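Local coordinates for protein L-2,4-diaminobutyric acid acetyltransferase (Geobacillus sp., PDB 6SJY) that acetylates L-2,4-diaminobutyrate with acetyl-coenzyme A, giving the N-acetyl-diaminobutyrate from which the chemical chaperone ectoine is made, at residues F63-R68 with F77-A82; F111-V116 with E158-I163; S135-V140 with I163-N168. All coordinates share one frame; numbering follows the deposited sequence.

Interaction 1. Residues F63-R68 with F77-A82; sequences FISAFR and FVWQVA. With 9YT ((2~{S})-4-acetamido-2-azanyl-butanoic acid), chain E.
Phe67 and Phe77 pair side by side near the turn end of an antiparallel beta hairpin, whose second strand carries the classic beta bulge expected of this strand in the GNAT fold. This end is the tightly packed one. Phe67 holds CG between its backbone N and carbonyl carbon (chi1 53°), which lays the ring beside the other strand; Phe77 CB then sits over one face, 4.0 Å from the centroid of the Phe67 ring. The two rings are nearly parallel but slid apart, with hardly any overlap, and Phe47 and Tyr46 of the second subunit meet the Phe67 and Phe77 rings respectively. Backbone bonds run both ways here, the shorter from Phe77 N to Phe67 O at 2.8 Å. On the other face of the sheet, under helix 92-101, Ile64 CG1 leans on Val78 CG1 at 4.0 Å.

The middle is looser and polar. Trp79 and Gln80 both lie opposite Ser65: Trp79 N reaches Ser65 O, while Gln80 N turns to the hydroxyl instead, a bent bond of 3.0 Å to Ser65 OG (137° at the hydrogen). From the bulge itself, the Gln80 side chain stretches into the pocket and its NE2 gives a straight bond of 3.2 Å to O11 of the product carboxylate (171°), with Asp33 O as a second acceptor. Its OE1 bonds to Tyr40 OH and to a water. A leucine here would probably leave that carboxylate oxygen without its amide donor and the Tyr40 hydroxyl and the water without their shared partner. The same water lies 2.6 Å from Ser65 OG, and its oxygen hovers 3.4 Å above the plane of the Trp79 indole, over the centre of the ring system.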
loop_
_atom_site.group_PDB
_atom_site.type_symbol
_atom_site.label_atom_id
_atom_site.label_comp_id
_atom_site.label_asym_id
_atom_site.label_seq_id
_atom_site.Cartn_x
_atom_site.Cartn_y
_atom_site.Cartn_z
ATOM N N PHE A 63 -13.414 -7.740 -3.043
ATOM C CA PHE A 63 -11.987 -7.587 -2.949
ATOM C C PHE A 63 -11.618 -7.576 -1.475
ATOM O O PHE A 63 -12.248 -6.908 -0.661
ATOM C CB PHE A 63 -11.579 -6.253 -3.555
ATOM C CG PHE A 63 -10.081 -6.005 -3.555
ATOM C CD1 PHE A 63 -9.242 -6.795 -4.299
ATOM C CD2 PHE A 63 -9.531 -4.951 -2.829
ATOM C CE1 PHE A 63 -7.868 -6.545 -4.365
ATOM C CE2 PHE A 63 -8.180 -4.707 -2.879
ATOM C CZ PHE A 63 -7.323 -5.538 -3.608
ATOM N N ILE A 64 -10.526 -8.239 -1.184
ATOM C CA ILE A 64 -9.825 -8.082 0.042
ATOM C C ILE A 64 -8.331 -7.938 -0.203
ATOM O O ILE A 64 -7.699 -8.744 -0.935
ATOM C CB ILE A 64 -10.177 -9.238 0.942
ATOM C CG1 ILE A 64 -9.514 -9.152 2.288
ATOM C CG2 ILE A 64 -9.786 -10.566 0.325
ATOM C CD1 ILE A 64 -10.230 -10.135 3.224
ATOM N N SER A 65 -7.763 -6.898 0.387
ATOM C CA SER A 65 -6.319 -6.653 0.363
ATOM C C SER A 65 -5.752 -6.887 1.738
ATOM O O SER A 65 -6.359 -6.502 2.738
ATOM C CB SER A 65 -6.009 -5.213 -0.011
ATOM O OG SER A 65 -6.759 -4.203 0.667
ATOM N N ALA A 66 -4.562 -7.465 1.775
ATOM C CA ALA A 66 -3.888 -7.640 3.012
ATOM C C ALA A 66 -2.417 -7.755 2.737
ATOM O O ALA A 66 -2.026 -8.002 1.601
ATOM C CB ALA A 66 -4.377 -8.920 3.696
ATOM N N PHE A 67 -1.614 -7.583 3.764
ATOM C CA PHE A 67 -0.180 -7.825 3.676
ATOM C C PHE A 67 0.307 -8.330 4.989
ATOM O O PHE A 67 -0.267 -8.019 6.004
ATOM C CB PHE A 67 0.558 -6.524 3.366
ATOM C CG PHE A 67 0.243 -5.362 4.296
ATOM C CD1 PHE A 67 1.016 -5.142 5.448
ATOM C CD2 PHE A 67 -0.739 -4.456 3.987
ATOM C CE1 PHE A 67 0.809 -4.049 6.275
ATOM C CE2 PHE A 67 -0.976 -3.379 4.812
ATOM C CZ PHE A 67 -0.216 -3.174 5.979
ATOM N N ARG A 68 1.420 -9.026 4.946
ATOM C CA ARG A 68 2.183 -9.382 6.076
ATOM C C ARG A 68 3.013 -8.292 6.568
ATOM O O ARG A 68 3.721 -7.653 5.821
ATOM C CB ARG A 68 3.007 -10.604 5.837
ATOM C CG ARG A 68 2.050 -11.744 5.507
ATOM C CD ARG A 68 2.690 -13.089 5.297
ATOM N NE ARG A 68 3.133 -13.688 6.526
ATOM C CZ ARG A 68 3.245 -14.998 6.748
ATOM N NH1 ARG A 68 2.865 -15.913 5.839
ATOM N NH2 ARG A 68 3.698 -15.396 7.929
ATOM N N PHE A 77 -2.040 -8.007 8.187
ATOM C CA PHE A 77 -2.905 -6.875 8.255
ATOM C C PHE A 77 -3.880 -6.891 7.128
ATOM O O PHE A 77 -3.472 -6.969 5.953
ATOM C CB PHE A 77 -2.114 -5.586 8.234
ATOM C CG PHE A 77 -2.954 -4.395 8.434
ATOM C CD1 PHE A 77 -3.573 -3.770 7.385
ATOM C CD2 PHE A 77 -3.179 -3.933 9.718
ATOM C CE1 PHE A 77 -4.409 -2.680 7.618
ATOM C CE2 PHE A 77 -4.030 -2.859 9.966
ATOM C CZ PHE A 77 -4.631 -2.220 8.917
ATOM N N VAL A 78 -5.172 -6.821 7.456
ATOM C CA VAL A 78 -6.218 -6.748 6.452
ATOM C C VAL A 78 -6.592 -5.309 6.300
ATOM O O VAL A 78 -7.038 -4.649 7.226
ATOM C CB VAL A 78 -7.429 -7.611 6.776
ATOM C CG1 VAL A 78 -8.536 -7.399 5.745
ATOM C CG2 VAL A 78 -6.990 -9.045 6.856
ATOM N N TRP A 79 -6.339 -4.829 5.098
ATOM C CA TRP A 79 -6.454 -3.451 4.714
ATOM C C TRP A 79 -7.866 -3.138 4.263
ATOM O O TRP A 79 -8.477 -2.372 4.901
ATOM C CB TRP A 79 -5.415 -3.120 3.608
ATOM C CG TRP A 79 -5.357 -1.689 3.135
ATOM C CD1 TRP A 79 -6.191 -0.627 3.456
ATOM C CD2 TRP A 79 -4.409 -1.175 2.224
ATOM N NE1 TRP A 79 -5.799 0.497 2.770
ATOM C CE2 TRP A 79 -4.707 0.176 2.017
ATOM C CE3 TRP A 79 -3.295 -1.723 1.590
ATOM C CZ2 TRP A 79 -3.942 0.963 1.220
ATOM C CZ3 TRP A 79 -2.555 -0.933 0.760
ATOM C CH2 TRP A 79 -2.872 0.382 0.587
ATOM N N GLN A 80 -8.344 -3.642 3.130
ATOM C CA GLN A 80 -9.684 -3.313 2.683
ATOM C C GLN A 80 -10.495 -4.587 2.451
ATOM O O GLN A 80 -9.953 -5.612 2.011
ATOM C CB GLN A 80 -9.707 -2.440 1.444
ATOM C CG GLN A 80 -9.044 -1.110 1.612
ATOM C CD GLN A 80 -9.301 -0.103 0.486
ATOM O OE1 GLN A 80 -8.705 -0.157 -0.594
ATOM N NE2 GLN A 80 -10.133 0.875 0.777
ATOM N N VAL A 81 -11.792 -4.497 2.748
ATOM C CA VAL A 81 -12.743 -5.525 2.419
ATOM C C VAL A 81 -13.885 -4.812 1.757
ATOM O O VAL A 81 -14.434 -3.897 2.337
ATOM C CB VAL A 81 -13.254 -6.232 3.679
ATOM C CG1 VAL A 81 -14.152 -7.389 3.286
ATOM C CG2 VAL A 81 -12.075 -6.716 4.498
ATOM N N ALA A 82 -14.198 -5.179 0.520
ATOM C CA ALA A 82 -15.262 -4.519 -0.237
ATOM C C ALA A 82 -16.124 -5.590 -0.864
ATOM O O ALA A 82 -15.582 -6.615 -1.306
ATOM C CB ALA A 82 -14.688 -3.700 -1.347
HETATM C C01 9YT E . -11.323 -4.236 7.638
HETATM C C02 9YT E . -11.756 -3.063 6.841
HETATM O O03 9YT E . -12.980 -3.041 6.512
HETATM N N04 9YT E . -10.552 -2.172 6.722
HETATM C C05 9YT E . -10.364 -0.960 5.959
HETATM C C06 9YT E . -10.861 0.302 6.546
HETATM C C07 9YT E . -10.176 1.465 5.881
HETATM N N08 9YT E . -10.738 2.699 6.391
HETATM C C09 9YT E . -10.303 1.396 4.357
HETATM O O10 9YT E . -9.300 1.846 3.770
HETATM O O11 9YT E . -11.325 0.906 3.746
HETATM O O HOH W 1 -6.405 -1.801 -0.381
#

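Interaction 2. Residues F111-V116 with E158-I163; sequences FIETTV and EPLFVI. With 9YT ((2~{S})-4-acetamido-2-azanyl-butanoic acid), chain E.
Pro159 O is gripped from the facing segment by two successive residues: Val116 N donates to it at 3.2 Å, and Thr115 CA directs its hydrogen at it from 3.2 Å. It also lies in plane at the edge of the Phe161 ring. Further along, strands 111-115 and 158-163 are joined by regular antiparallel pairs; at Thr114 and Phe161, Phe161 N reaches Thr114 O at 2.8 Å.

Val116 and Phe161 make the apolar contact beside it. Their side chains cross at about a right angle, and Val116 CG2 stands 3.7 Å from the centroid of the Phe161 ring, only 11° off the normal. Phe161 swings CG beside its backbone N (chi1 -71°), which brings the ring under that methyl. On the pocket face Thr114 OG1 is bonded to Val78 O of strand 75-83; on the other face Glu113 reaches Tyr46 of the second subunit.

Glu158 bends back at chi2 and offers OE2 to the product, whose amino nitrogen N08 gives it a weak bond of 3.0 Å. A carboxylate there is consistent with recognition of the alpha-amino group, leaving the other nitrogen for acetylation.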
loop_
_atom_site.group_PDB
_atom_site.type_symbol
_atom_site.label_atom_id
_atom_site.label_comp_id
_atom_site.label_asym_id
_atom_site.label_seq_id
_atom_site.Cartn_x
_atom_site.Cartn_y
_atom_site.Cartn_z
ATOM N N PHE A 111 -1.467 -13.796 14.034
ATOM C CA PHE A 111 -2.397 -12.701 14.365
ATOM C C PHE A 111 -2.900 -12.085 13.078
ATOM O O PHE A 111 -2.129 -11.959 12.132
ATOM C CB PHE A 111 -1.775 -11.554 15.111
ATOM C CG PHE A 111 -1.206 -11.890 16.415
ATOM C CD1 PHE A 111 -1.999 -11.800 17.573
ATOM C CD2 PHE A 111 0.151 -12.191 16.538
ATOM C CE1 PHE A 111 -1.481 -12.076 18.812
ATOM C CE2 PHE A 111 0.675 -12.450 17.775
ATOM C CZ PHE A 111 -0.144 -12.383 18.921
ATOM N N ILE A 112 -4.168 -11.698 13.052
ATOM C CA ILE A 112 -4.749 -10.854 12.022
ATOM C C ILE A 112 -5.058 -9.504 12.665
ATOM O O ILE A 112 -5.654 -9.451 13.764
ATOM C CB ILE A 112 -6.030 -11.431 11.489
ATOM C CG1 ILE A 112 -5.780 -12.802 10.896
ATOM C CG2 ILE A 112 -6.662 -10.498 10.485
ATOM C CD1 ILE A 112 -7.024 -13.619 10.623
ATOM N N GLU A 113 -4.583 -8.424 12.061
ATOM C CA GLU A 113 -4.937 -7.070 12.522
ATOM C C GLU A 113 -5.660 -6.369 11.431
ATOM O O GLU A 113 -5.397 -6.577 10.217
ATOM C CB GLU A 113 -3.734 -6.232 12.890
ATOM C CG GLU A 113 -2.928 -6.758 13.992
ATOM C CD GLU A 113 -1.812 -5.807 14.423
ATOM O OE1 GLU A 113 -1.286 -6.076 15.469
ATOM O OE2 GLU A 113 -1.434 -4.841 13.748
ATOM N N THR A 114 -6.571 -5.529 11.827
ATOM C CA THR A 114 -7.331 -4.739 10.914
ATOM C C THR A 114 -7.933 -3.576 11.675
ATOM O O THR A 114 -7.902 -3.551 12.892
ATOM C CB THR A 114 -8.368 -5.566 10.156
ATOM O OG1 THR A 114 -8.900 -4.801 9.052
ATOM C CG2 THR A 114 -9.577 -5.964 11.039
ATOM N N THR A 115 -8.563 -2.666 10.952
ATOM C CA THR A 115 -9.213 -1.486 11.510
ATOM C C THR A 115 -10.645 -1.511 10.946
ATOM O O THR A 115 -10.811 -1.821 9.819
ATOM C CB THR A 115 -8.334 -0.360 11.062
ATOM O OG1 THR A 115 -7.484 0.112 12.119
ATOM C CG2 THR A 115 -8.911 0.575 10.253
ATOM N N VAL A 116 -11.670 -1.254 11.769
ATOM C CA VAL A 116 -13.060 -1.322 11.334
ATOM C C VAL A 116 -13.739 -0.036 11.730
ATOM O O VAL A 116 -13.810 0.299 12.925
ATOM C CB VAL A 116 -13.850 -2.469 11.959
ATOM C CG1 VAL A 116 -15.242 -2.568 11.348
ATOM C CG2 VAL A 116 -13.108 -3.782 11.766
ATOM N N GLU A 158 -10.945 4.648 13.431
ATOM C CA GLU A 158 -10.542 3.359 12.922
ATOM C C GLU A 158 -10.024 2.511 14.069
ATOM O O GLU A 158 -8.818 2.311 14.237
ATOM C CB GLU A 158 -9.462 3.605 11.873
ATOM C CG GLU A 158 -10.020 4.221 10.594
ATOM C CD GLU A 158 -10.906 3.238 9.792
ATOM O OE1 GLU A 158 -10.719 2.027 9.844
ATOM O OE2 GLU A 158 -11.785 3.646 9.037
ATOM N N PRO A 159 -10.942 1.991 14.885
ATOM C CA PRO A 159 -10.530 1.120 15.982
ATOM C C PRO A 159 -9.786 -0.136 15.488
ATOM O O PRO A 159 -10.159 -0.668 14.493
ATOM C CB PRO A 159 -11.836 0.733 16.657
ATOM C CG PRO A 159 -12.921 1.472 15.999
ATOM C CD PRO A 159 -12.393 2.206 14.818
ATOM N N LEU A 160 -8.744 -0.564 16.211
ATOM C CA LEU A 160 -7.975 -1.793 15.915
ATOM C C LEU A 160 -8.606 -3.095 16.416
ATOM O O LEU A 160 -8.915 -3.218 17.600
ATOM C CB LEU A 160 -6.621 -1.674 16.582
ATOM C CG LEU A 160 -5.572 -2.752 16.323
ATOM C CD1 LEU A 160 -5.158 -2.736 14.847
ATOM C CD2 LEU A 160 -4.395 -2.477 17.224
ATOM N N PHE A 161 -8.827 -4.041 15.512
ATOM C CA PHE A 161 -9.230 -5.387 15.856
ATOM C C PHE A 161 -8.056 -6.306 15.706
ATOM O O PHE A 161 -7.426 -6.290 14.641
ATOM C CB PHE A 161 -10.352 -5.875 14.938
ATOM C CG PHE A 161 -11.661 -5.212 15.166
ATOM C CD1 PHE A 161 -11.775 -3.820 15.226
ATOM C CD2 PHE A 161 -12.819 -5.981 15.263
ATOM C CE1 PHE A 161 -13.031 -3.215 15.410
ATOM C CE2 PHE A 161 -14.066 -5.394 15.424
ATOM C CZ PHE A 161 -14.178 -4.010 15.519
ATOM N N VAL A 162 -7.689 -7.038 16.754
ATOM C CA VAL A 162 -6.606 -8.054 16.685
ATOM C C VAL A 162 -7.217 -9.411 16.963
ATOM O O VAL A 162 -7.843 -9.607 18.002
ATOM C CB VAL A 162 -5.504 -7.721 17.691
ATOM C CG1 VAL A 162 -4.370 -8.722 17.664
ATOM C CG2 VAL A 162 -4.939 -6.326 17.454
ATOM N N ILE A 163 -7.015 -10.342 16.056
ATOM C CA ILE A 163 -7.445 -11.706 16.166
ATOM C C ILE A 163 -6.226 -12.559 16.390
ATOM O O ILE A 163 -5.309 -12.580 15.554
ATOM C CB ILE A 163 -8.169 -12.150 14.922
ATOM C CG1 ILE A 163 -9.404 -11.314 14.750
ATOM C CG2 ILE A 163 -8.538 -13.638 14.977
ATOM C CD1 ILE A 163 -10.164 -11.736 13.502
HETATM C C01 9YT E . -11.323 -4.236 7.638
HETATM C C02 9YT E . -11.756 -3.063 6.841
HETATM O O03 9YT E . -12.980 -3.041 6.512
HETATM N N04 9YT E . -10.552 -2.172 6.722
HETATM C C05 9YT E . -10.364 -0.960 5.959
HETATM C C06 9YT E . -10.861 0.302 6.546
HETATM C C07 9YT E . -10.176 1.465 5.881
HETATM N N08 9YT E . -10.738 2.699 6.391
HETATM C C09 9YT E . -10.303 1.396 4.357
HETATM O O10 9YT E . -9.300 1.846 3.770
HETATM O O11 9YT E . -11.325 0.906 3.746
HETATM O O HOH W 2 -12.165 0.460 8.717
#

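Interaction 3. Residues S135-V140 with I163-N168; sequences SIPSTV and IGPFFN
Pro137 and Gly164 carry the polar part of this contact. Gly164 N donates to Pro137 O at 2.8 Å, and Ile163 CA adds a weaker C-H contact to the same oxygen at 3.5 Å. A water extends the pairing outward: it donates to Gly164 O and accepts from Thr139 OG1, each at 2.7 Å.

The apolar contacts centre on Ile136. With CG2 anti to the backbone N and CG1 beside it (chi1 -59°), the side chain forks over the close of strand 158-163 and the loop after it. Its CG2 branch presses on Gly164 CA at 3.5 Å, tighter than usual for two carbons, and rests against Ile163 CG2 at 3.7 Å. The other branch ends in CD1, which lies over one face of the Phe166 ring, 4.1 Å from the centroid and shifted toward the rim. Tyr130 of helix 121-133 packs against Ile136 as well. At the more exposed margin, the Pro137 and Pro165 rings touch, CG to CD at 4.2 Å.

Backbone shape makes the close fit possible. Gly164 has a phi of 137°, where a CB would run into the carbonyl oxygen of Ile163 and be crowded by Phe166 as well. The peptide bond that follows, leading to Pro165, is cis, and the chain turns off the sheet here.

Ser138 and Ile163 form an antiparallel non-hydrogen-bonded pair, and the whole arrangement is the end of a beta ladder: the start of outermost strand 138-144 laid against the close of strand 158-163, at the C-terminal edge of the GNAT sheet.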
loop_
_atom_site.group_PDB
_atom_site.type_symbol
_atom_site.label_atom_id
_atom_site.label_comp_id
_atom_site.label_asym_id
_atom_site.label_seq_id
_atom_site.Cartn_x
_atom_site.Cartn_y
_atom_site.Cartn_z
ATOM N N SER A 135 -12.822 -20.090 17.349
ATOM C CA SER A 135 -12.389 -20.048 18.752
ATOM C C SER A 135 -11.032 -19.461 18.946
ATOM O O SER A 135 -10.220 -20.023 19.622
ATOM C CB SER A 135 -12.423 -21.436 19.398
ATOM O OG SER A 135 -13.616 -22.065 19.002
ATOM N N ILE A 136 -10.827 -18.258 18.436
ATOM C CA ILE A 136 -9.554 -17.582 18.565
ATOM C C ILE A 136 -9.866 -16.336 19.377
ATOM O O ILE A 136 -10.839 -15.716 19.152
ATOM C CB ILE A 136 -9.061 -17.097 17.170
ATOM C CG1 ILE A 136 -8.901 -18.233 16.170
ATOM C CG2 ILE A 136 -7.717 -16.414 17.292
ATOM C CD1 ILE A 136 -8.658 -17.712 14.743
ATOM N N PRO A 137 -8.962 -15.908 20.221
ATOM C CA PRO A 137 -9.194 -14.645 20.898
ATOM C C PRO A 137 -9.284 -13.423 19.986
ATOM O O PRO A 137 -8.639 -13.386 18.952
ATOM C CB PRO A 137 -7.957 -14.494 21.790
ATOM C CG PRO A 137 -7.366 -15.845 21.925
ATOM C CD PRO A 137 -7.761 -16.615 20.702
ATOM N N SER A 138 -10.094 -12.453 20.366
ATOM C CA SER A 138 -10.181 -11.221 19.687
ATOM C C SER A 138 -10.082 -10.103 20.687
ATOM O O SER A 138 -10.558 -10.211 21.788
ATOM C CB SER A 138 -11.432 -11.174 18.831
ATOM O OG SER A 138 -12.606 -11.169 19.567
ATOM N N THR A 139 -9.492 -8.998 20.283
ATOM C CA THR A 139 -9.229 -7.849 21.102
ATOM C C THR A 139 -9.528 -6.615 20.266
ATOM O O THR A 139 -9.100 -6.536 19.108
ATOM C CB THR A 139 -7.748 -7.851 21.472
ATOM O OG1 THR A 139 -7.406 -9.117 22.075
ATOM C CG2 THR A 139 -7.350 -6.664 22.343
ATOM N N VAL A 140 -10.280 -5.679 20.817
ATOM C CA VAL A 140 -10.688 -4.444 20.141
ATOM C C VAL A 140 -10.155 -3.300 20.948
ATOM O O VAL A 140 -10.445 -3.244 22.136
ATOM C CB VAL A 140 -12.202 -4.304 20.064
ATOM C CG1 VAL A 140 -12.577 -2.987 19.370
ATOM C CG2 VAL A 140 -12.829 -5.465 19.327
ATOM N N ILE A 163 -7.015 -10.342 16.056
ATOM C CA ILE A 163 -7.445 -11.706 16.166
ATOM C C ILE A 163 -6.226 -12.559 16.390
ATOM O O ILE A 163 -5.309 -12.580 15.554
ATOM C CB ILE A 163 -8.169 -12.150 14.922
ATOM C CG1 ILE A 163 -9.404 -11.314 14.750
ATOM C CG2 ILE A 163 -8.538 -13.638 14.977
ATOM C CD1 ILE A 163 -10.164 -11.736 13.502
ATOM N N GLY A 164 -6.185 -13.236 17.538
ATOM C CA GLY A 164 -5.128 -14.152 17.870
ATOM C C GLY A 164 -4.672 -13.985 19.288
ATOM O O GLY A 164 -5.236 -13.207 20.018
ATOM N N PRO A 165 -3.641 -14.703 19.691
ATOM C CA PRO A 165 -2.841 -15.609 18.859
ATOM C C PRO A 165 -3.516 -16.893 18.429
ATOM O O PRO A 165 -4.415 -17.381 19.099
ATOM C CB PRO A 165 -1.654 -15.874 19.723
ATOM C CG PRO A 165 -2.197 -15.784 21.105
ATOM C CD PRO A 165 -3.335 -14.825 21.103
ATOM N N PHE A 166 -3.204 -17.315 17.207
ATOM C CA PHE A 166 -3.548 -18.608 16.694
ATOM C C PHE A 166 -2.351 -19.084 15.837
ATOM O O PHE A 166 -1.260 -18.480 15.852
ATOM C CB PHE A 166 -4.863 -18.574 15.943
ATOM C CG PHE A 166 -4.831 -17.780 14.653
ATOM C CD1 PHE A 166 -4.741 -16.382 14.667
ATOM C CD2 PHE A 166 -4.978 -18.423 13.439
ATOM C CE1 PHE A 166 -4.732 -15.657 13.504
ATOM C CE2 PHE A 166 -4.986 -17.698 12.269
ATOM C CZ PHE A 166 -4.845 -16.312 12.304
ATOM N N PHE A 167 -2.504 -20.213 15.185
ATOM C CA PHE A 167 -1.480 -20.674 14.271
ATOM C C PHE A 167 -2.138 -21.127 12.991
ATOM O O PHE A 167 -2.774 -22.122 12.976
ATOM C CB PHE A 167 -0.578 -21.756 14.887
ATOM C CG PHE A 167 0.561 -22.154 13.957
ATOM C CD1 PHE A 167 1.587 -21.244 13.672
ATOM C CD2 PHE A 167 0.545 -23.377 13.288
ATOM C CE1 PHE A 167 2.601 -21.555 12.784
ATOM C CE2 PHE A 167 1.571 -23.711 12.403
ATOM C CZ PHE A 167 2.592 -22.788 12.137
ATOM N N ASN A 168 -1.977 -20.349 11.926
ATOM C CA ASN A 168 -2.508 -20.643 10.612
ATOM C C ASN A 168 -1.595 -21.622 9.850
ATOM O O ASN A 168 -0.553 -21.249 9.251
ATOM C CB ASN A 168 -2.675 -19.347 9.810
ATOM C CG ASN A 168 -3.664 -19.490 8.663
ATOM O OD1 ASN A 168 -4.734 -20.023 8.855
ATOM N ND2 ASN A 168 -3.312 -19.017 7.478
HETATM O O HOH W 3 -6.356 -10.731 20.211
#

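Following the chain from its N terminus, interaction 1 closes first, a short hairpin of strands 59-68 and 75-83 completed before the others begin. Strand 111-115 then comes in parallel beside 75-83, where Val78 N meets Glu113 O. Interaction 2 opens here and closes only when 158-163 returns alongside, a loop holding helix 121-133 and strand 138-144. Interaction 3 opens inside that loop at 135-140 and closes at 163-168, which starts on the last residue of interaction 2, so the two cross and share Ile163; the Val162 N to Thr139 O bond ties them. Together the contacts span one sheet, with the product touching interactions 1 and 2.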